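Local coordinates for protein glutamine cyclotransferase (Xanthomonas campestris, PDB 3MBR) that probably catalyses the cyclisation of N-terminal glutamine to pyroglutamate in peptides, and binds a calcium ion within its beta-propeller, at residues F101-E106 / L117-G122; N151-E156 / L163-L168. The protein carries 1 engineered substitution. All blocks are in the same frame, centred on the assembly; numbering follows the deposited sequence.

Contact 1: F101-E106 / L117-G122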
loop_
_atom_site.group_PDB
_atom_site.type_symbol
_atom_site.label_atom_id
_atom_site.label_comp_id
_atom_site.label_asym_id
_atom_site.label_seq_id
_atom_site.Cartn_x
_atom_site.Cartn_y
_atom_site.Cartn_z
ATOM N N PHE A 101 15.314 5.778 -10.448
ATOM C CA PHE A 101 16.139 6.171 -9.305
ATOM C C PHE A 101 16.576 4.880 -8.611
ATOM O O PHE A 101 16.062 3.797 -8.957
ATOM C CB PHE A 101 15.388 7.116 -8.326
ATOM C CG PHE A 101 14.105 6.545 -7.718
ATOM C CD1 PHE A 101 14.101 5.927 -6.459
ATOM C CD2 PHE A 101 12.906 6.610 -8.399
ATOM C CE1 PHE A 101 12.868 5.424 -5.895
ATOM C CE2 PHE A 101 11.744 6.139 -7.866
ATOM C CZ PHE A 101 11.723 5.557 -6.590
ATOM N N ARG A 102 17.565 4.986 -7.711
ATOM C CA ARG A 102 18.103 3.804 -7.031
ATOM C C ARG A 102 18.081 4.035 -5.572
ATOM O O ARG A 102 18.203 5.179 -5.118
ATOM C CB ARG A 102 19.534 3.504 -7.471
ATOM C CG ARG A 102 19.598 2.423 -8.546
ATOM C CD ARG A 102 21.070 1.932 -8.689
ATOM N NE ARG A 102 21.512 1.520 -10.038
ATOM C CZ ARG A 102 20.829 1.625 -11.188
ATOM N NH1 ARG A 102 19.599 2.157 -11.232
ATOM N NH2 ARG A 102 21.397 1.192 -12.316
ATOM N N TYR A 103 17.854 2.975 -4.803
ATOM C CA TYR A 103 17.830 3.103 -3.362
ATOM C C TYR A 103 18.476 1.878 -2.712
ATOM O O TYR A 103 18.546 0.796 -3.321
ATOM C CB TYR A 103 16.387 3.292 -2.853
ATOM C CG TYR A 103 15.428 2.251 -3.429
ATOM C CD1 TYR A 103 15.336 0.950 -2.851
ATOM C CD2 TYR A 103 14.650 2.528 -4.535
ATOM C CE1 TYR A 103 14.458 -0.035 -3.371
ATOM C CE2 TYR A 103 13.790 1.550 -5.064
ATOM C CZ TYR A 103 13.688 0.302 -4.470
ATOM O OH TYR A 103 12.843 -0.631 -4.992
ATOM N N PRO A 104 19.003 2.052 -1.475
ATOM C CA PRO A 104 19.490 0.877 -0.767
ATOM C C PRO A 104 18.397 -0.095 -0.251
ATOM O O PRO A 104 17.341 0.367 0.196
ATOM C CB PRO A 104 20.242 1.498 0.422
ATOM C CG PRO A 104 19.659 2.807 0.651
ATOM C CD PRO A 104 19.040 3.270 -0.643
ATOM N N GLY A 105 18.636 -1.417 -0.335
ATOM C CA GLY A 105 17.658 -2.410 0.207
ATOM C C GLY A 105 16.491 -2.807 -0.716
ATOM O O GLY A 105 16.565 -2.622 -1.947
ATOM N N GLU A 106 15.405 -3.338 -0.115
ATOM C CA GLU A 106 14.286 -3.899 -0.840
ATOM C C GLU A 106 13.184 -2.828 -0.840
ATOM O O GLU A 106 13.137 -1.998 0.023
ATOM C CB GLU A 106 13.765 -5.179 -0.126
ATOM C CG GLU A 106 14.689 -6.424 -0.347
ATOM C CD GLU A 106 14.120 -7.736 0.157
ATOM O OE1 GLU A 106 12.979 -7.772 0.746
ATOM O OE2 GLU A 106 14.843 -8.768 -0.021
ATOM N N LEU A 117 7.231 11.466 0.956
ATOM C CA LEU A 117 6.834 10.074 0.748
ATOM C C LEU A 117 7.305 9.277 1.933
ATOM O O LEU A 117 8.251 9.686 2.630
ATOM C CB LEU A 117 7.561 9.487 -0.509
ATOM C CG LEU A 117 7.487 10.323 -1.761
ATOM C CD1 LEU A 117 8.189 9.530 -2.847
ATOM C CD2 LEU A 117 6.082 10.727 -2.163
ATOM N N TYR A 118 6.640 8.158 2.189
ATOM C CA TYR A 118 6.977 7.198 3.269
ATOM C C TYR A 118 7.154 5.848 2.632
ATOM O O TYR A 118 6.329 5.412 1.871
ATOM C CB TYR A 118 5.846 7.190 4.338
ATOM C CG TYR A 118 5.694 8.527 4.985
ATOM C CD1 TYR A 118 4.868 9.499 4.420
ATOM C CD2 TYR A 118 6.364 8.806 6.146
ATOM C CE1 TYR A 118 4.772 10.808 4.994
ATOM C CE2 TYR A 118 6.244 10.035 6.754
ATOM C CZ TYR A 118 5.444 11.049 6.180
ATOM O OH TYR A 118 5.310 12.304 6.815
ATOM N N MET A 119 8.307 5.242 2.878
ATOM C CA MET A 119 8.655 3.965 2.236
ATOM C C MET A 119 8.910 2.868 3.308
ATOM O O MET A 119 9.679 3.020 4.255
ATOM C CB MET A 119 10.000 4.185 1.475
ATOM C CG MET A 119 10.509 2.973 0.860
ATOM S SD MET A 119 11.990 3.248 -0.158
ATOM C CE MET A 119 12.727 1.582 -0.332
ATOM N N SER A 120 8.277 1.733 3.077
ATOM C CA SER A 120 8.570 0.459 3.802
ATOM C C SER A 120 9.626 -0.363 2.995
ATOM O O SER A 120 9.496 -0.516 1.778
ATOM C CB SER A 120 7.291 -0.403 3.919
ATOM O OG SER A 120 7.736 -1.740 4.396
ATOM N N ASP A 121 10.571 -1.048 3.672
ATOM C CA ASP A 121 11.623 -1.858 3.013
ATOM C C ASP A 121 11.648 -3.257 3.669
ATOM O O ASP A 121 12.629 -4.020 3.569
ATOM C CB ASP A 121 12.968 -1.137 3.099
ATOM C CG ASP A 121 13.425 -0.938 4.553
ATOM O OD1 ASP A 121 12.742 -1.365 5.511
ATOM O OD2 ASP A 121 14.485 -0.391 4.735
ATOM N N GLY A 122 10.542 -3.577 4.337
ATOM C CA GLY A 122 10.404 -4.896 5.074
ATOM C C GLY A 122 10.911 -4.847 6.509
ATOM O O GLY A 122 10.699 -5.809 7.293
HETATM O O HOH W 1 13.663 -6.603 3.865
#
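The methyl end of Met119 lies over one face of the Tyr103 ring, its CE 4.1 Å from the ring centroid and 27° off the ring normal. That methyl comes closest at Tyr103 CD1, 3.7 Å away. Behind it Met119 SD stands above the same face, 5.0 Å from the centroid of the Tyr103 ring, so the pair makes a Met-aromatic contact with a CH-pi component. Methionine suits the place because its unbranched chain, with CG opposite the backbone N (chi1 176°) and extended beyond, spans the gap between two backbones that share no hydrogen bond. The same CE also lies 3.6 Å from Glu106 O, a buried carbonyl with no hydrogen-bonding partner; Asp121 CB lies 3.2 Å from that oxygen, and Asp121 CA makes a CA-H...O contact with it. These residues join two blades of the beta-propeller: 101-106 runs off the end of strand 96-102, an edge strand of one four-stranded sheet, while strand 117-120 lies inside the next. Further out, Tyr103 OH is held by Thr81 N, which fixes the far end of the ring, and Leu80 packs on both Tyr103 and Met119. Asp121 OD1 is hydrogen-bonded to Thr123, and OD2 forms a salt bridge with Arg127. At the margin a water donates to Asp121 O and weakly to Glu106 OE1, which also accepts from Trp108 NE1.

Contact 2: N151-E156 / L163-L168; sequences NLNELE and LANVWL. With CA (calcium ion), chain B.
Asn165 and Asn153 meet through their side-chain amides: Asn165 ND2 donates to Asn153 OD1 at 2.8 Å, with the acceptor in the amide plane of Asn165 but the donor tilted 30° from the carbonyl plane of Asn153. Asparagine suits both places, since one amide donates an N-H while the other accepts it through OD1 and uses its own ND2 on Leu206 O. The well-bonded part runs from this amide pair through the bond of Asn165 N to Glu154 O, 2.8 Å, to the antiparallel pair of Glu156 and Leu163, with Glu156 N to Leu163 O at 2.9 Å and Leu163 N to Glu156 O at 2.8 Å. Beside it Leu155 CD2 packs 3.6 Å from Ala164 CB, the small alanine leaving room for a branched leucine. This ladder presents the calcium ligands Glu154 OE1, Leu155 O and Glu156 OE2. Both glutamates bend at chi2 (61° in Glu154), which turns their carboxylates away from the partner strand and onto the metal; a water, Leu26 O and Ile209 O complete the six ligands.

Toward 167-168 the pairing slackens. Asn153 N reaches Asn165 O by a weak bond, and beyond it side chains and water take over: Trp167 NE1 donates to Asn151 OD1 at 3.2 Å (bent, 139°), and a water bridges Asn151 O and Leu168 N. The amide oxygen lies at the indole edge near its plane, amide and ring well turned from each other; tryptophan offers this donor while packing on Ser201 and Val205. The exposed Leu168 brings CD2 to 4.1 Å from Asn151 CB. The hairpin begins its propeller blade: strand 171-175 follows in the sheet, strand 109-112 of the preceding blade packs against Glu154, Leu155 and Glu156, and strand 206-212 borders Asn153 and Asn165.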
loop_
_atom_site.group_PDB
_atom_site.type_symbol
_atom_site.label_atom_id
_atom_site.label_comp_id
_atom_site.label_asym_id
_atom_site.label_seq_id
_atom_site.Cartn_x
_atom_site.Cartn_y
_atom_site.Cartn_z
ATOM N N ASN A 151 8.091 -6.162 8.343
ATOM C CA ASN A 151 7.229 -6.873 7.389
ATOM C C ASN A 151 5.953 -6.119 7.173
ATOM O O ASN A 151 4.901 -6.711 7.049
ATOM C CB ASN A 151 6.922 -8.332 7.827
ATOM C CG ASN A 151 7.988 -9.259 7.425
ATOM O OD1 ASN A 151 7.906 -9.922 6.356
ATOM N ND2 ASN A 151 8.977 -9.370 8.250
ATOM N N LEU A 152 6.114 -4.902 6.700
ATOM C CA LEU A 152 4.960 -4.015 6.385
ATOM C C LEU A 152 4.734 -3.929 4.894
ATOM O O LEU A 152 5.585 -3.305 4.158
ATOM C CB LEU A 152 5.200 -2.682 6.968
ATOM C CG LEU A 152 5.428 -2.612 8.464
ATOM C CD1 LEU A 152 5.729 -1.228 9.023
ATOM C CD2 LEU A 152 4.335 -3.297 9.395
ATOM N N ASN A 153 3.855 -4.760 4.334
ATOM C CA ASN A 153 3.904 -5.016 2.891
ATOM C C ASN A 153 3.025 -3.904 2.185
ATOM O O ASN A 153 2.997 -3.873 0.910
ATOM C CB ASN A 153 3.411 -6.471 2.450
ATOM C CG ASN A 153 1.867 -6.651 2.591
ATOM O OD1 ASN A 153 1.226 -5.914 3.265
ATOM N ND2 ASN A 153 1.296 -7.623 1.954
ATOM N N GLU A 154 2.282 -3.034 2.935
ATOM C CA GLU A 154 1.543 -1.950 2.253
ATOM C C GLU A 154 1.324 -0.814 3.202
ATOM O O GLU A 154 1.130 -1.042 4.421
ATOM C CB GLU A 154 0.184 -2.534 1.768
ATOM C CG GLU A 154 -0.853 -1.529 1.209
ATOM C CD GLU A 154 -0.483 -0.690 -0.026
ATOM O OE1 GLU A 154 -1.399 -0.099 -0.646
ATOM O OE2 GLU A 154 0.756 -0.519 -0.281
ATOM N N LEU A 155 1.341 0.414 2.659
ATOM C CA LEU A 155 1.141 1.631 3.472
ATOM C C LEU A 155 0.041 2.487 2.884
ATOM O O LEU A 155 -0.219 2.438 1.629
ATOM C CB LEU A 155 2.417 2.498 3.385
ATOM C CG LEU A 155 3.687 1.864 4.024
ATOM C CD1 LEU A 155 4.870 2.837 3.855
ATOM C CD2 LEU A 155 3.516 1.495 5.466
ATOM N N GLU A 156 -0.559 3.322 3.738
ATOM C CA GLU A 156 -1.450 4.337 3.209
ATOM C C GLU A 156 -1.525 5.445 4.264
ATOM O O GLU A 156 -1.770 5.156 5.459
ATOM C CB GLU A 156 -2.837 3.752 2.973
ATOM C CG GLU A 156 -3.791 4.752 2.272
ATOM C CD GLU A 156 -3.357 5.145 0.876
ATOM O OE1 GLU A 156 -4.085 6.003 0.319
ATOM O OE2 GLU A 156 -2.399 4.571 0.296
ATOM N N LEU A 163 -1.196 4.087 8.001
ATOM C CA LEU A 163 -1.717 2.724 8.116
ATOM C C LEU A 163 -0.710 1.815 7.439
ATOM O O LEU A 163 -0.196 2.101 6.333
ATOM C CB LEU A 163 -3.038 2.553 7.393
ATOM C CG LEU A 163 -4.270 3.304 7.960
ATOM C CD1 LEU A 163 -5.572 2.852 7.344
ATOM C CD2 LEU A 163 -4.343 3.365 9.406
ATOM N N ALA A 164 -0.421 0.692 8.067
ATOM C CA ALA A 164 0.533 -0.285 7.492
ATOM C C ALA A 164 -0.022 -1.678 7.660
ATOM O O ALA A 164 -0.414 -2.076 8.773
ATOM C CB ALA A 164 1.884 -0.189 8.258
ATOM N N ASN A 165 -0.072 -2.413 6.553
ATOM C CA ASN A 165 -0.449 -3.832 6.683
ATOM C C ASN A 165 0.668 -4.688 7.217
ATOM O O ASN A 165 1.819 -4.530 6.778
ATOM C CB ASN A 165 -0.824 -4.395 5.306
ATOM C CG ASN A 165 -1.525 -5.721 5.401
ATOM O OD1 ASN A 165 -2.616 -5.809 5.988
ATOM N ND2 ASN A 165 -0.944 -6.770 4.797
ATOM N N VAL A 166 0.323 -5.594 8.153
ATOM C CA VAL A 166 1.223 -6.553 8.763
ATOM C C VAL A 166 0.636 -7.962 8.289
ATOM O O VAL A 166 -0.307 -8.623 8.890
ATOM C CB VAL A 166 1.027 -6.533 10.303
ATOM C CG1 VAL A 166 2.089 -7.332 10.863
ATOM C CG2 VAL A 166 1.081 -5.080 10.864
ATOM N N TRP A 167 1.083 -8.396 7.158
ATOM C CA TRP A 167 0.524 -9.584 6.576
ATOM C C TRP A 167 0.662 -10.793 7.394
ATOM O O TRP A 167 -0.112 -11.692 7.210
ATOM C CB TRP A 167 1.140 -9.874 5.172
ATOM C CG TRP A 167 2.684 -10.310 5.193
ATOM C CD1 TRP A 167 3.848 -9.491 5.169
ATOM C CD2 TRP A 167 3.167 -11.687 5.177
ATOM N NE1 TRP A 167 5.007 -10.318 5.127
ATOM C CE2 TRP A 167 4.599 -11.644 5.194
ATOM C CE3 TRP A 167 2.510 -12.947 5.247
ATOM C CZ2 TRP A 167 5.356 -12.811 5.177
ATOM C CZ3 TRP A 167 3.313 -14.137 5.209
ATOM C CH2 TRP A 167 4.652 -14.051 5.198
ATOM N N LEU A 168 1.697 -10.894 8.234
ATOM C CA LEU A 168 1.791 -12.141 8.893
ATOM C C LEU A 168 0.832 -12.225 10.076
ATOM O O LEU A 168 0.610 -13.335 10.585
ATOM C CB LEU A 168 3.210 -12.606 9.195
ATOM C CG LEU A 168 3.914 -11.641 9.990
ATOM C CD1 LEU A 168 3.642 -12.127 11.349
ATOM C CD2 LEU A 168 5.457 -11.785 9.476
HETATM CA CA CA B . -1.648 2.374 -0.448
HETATM O O HOH W 2 3.759 -8.799 8.731
HETATM O O HOH W 3 0.206 3.461 -1.572
#

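Overall arrangement
Contact 1 and contact 2 follow each other along the chain, their centres 14 Å apart, and they touch directly. Ser120 OG lies 2.7 Å from Leu152 O and Gly122 O lies 2.8 Å from Asn151 N, both probable hydrogen bonds, so segment 117-122 is tied to segment 151-156. Leu155 CD1 also packs 3.6 Å from Tyr118 O. Contact 1 bridges one pair of propeller blades, while contact 2 is a hairpin within the next blade. The calcium ion belongs to contact 2; the side chain of Ser120 is about 10 Å from it, placing contact 1 beyond the metal's ligand shell but linked to a ligand-bearing strand.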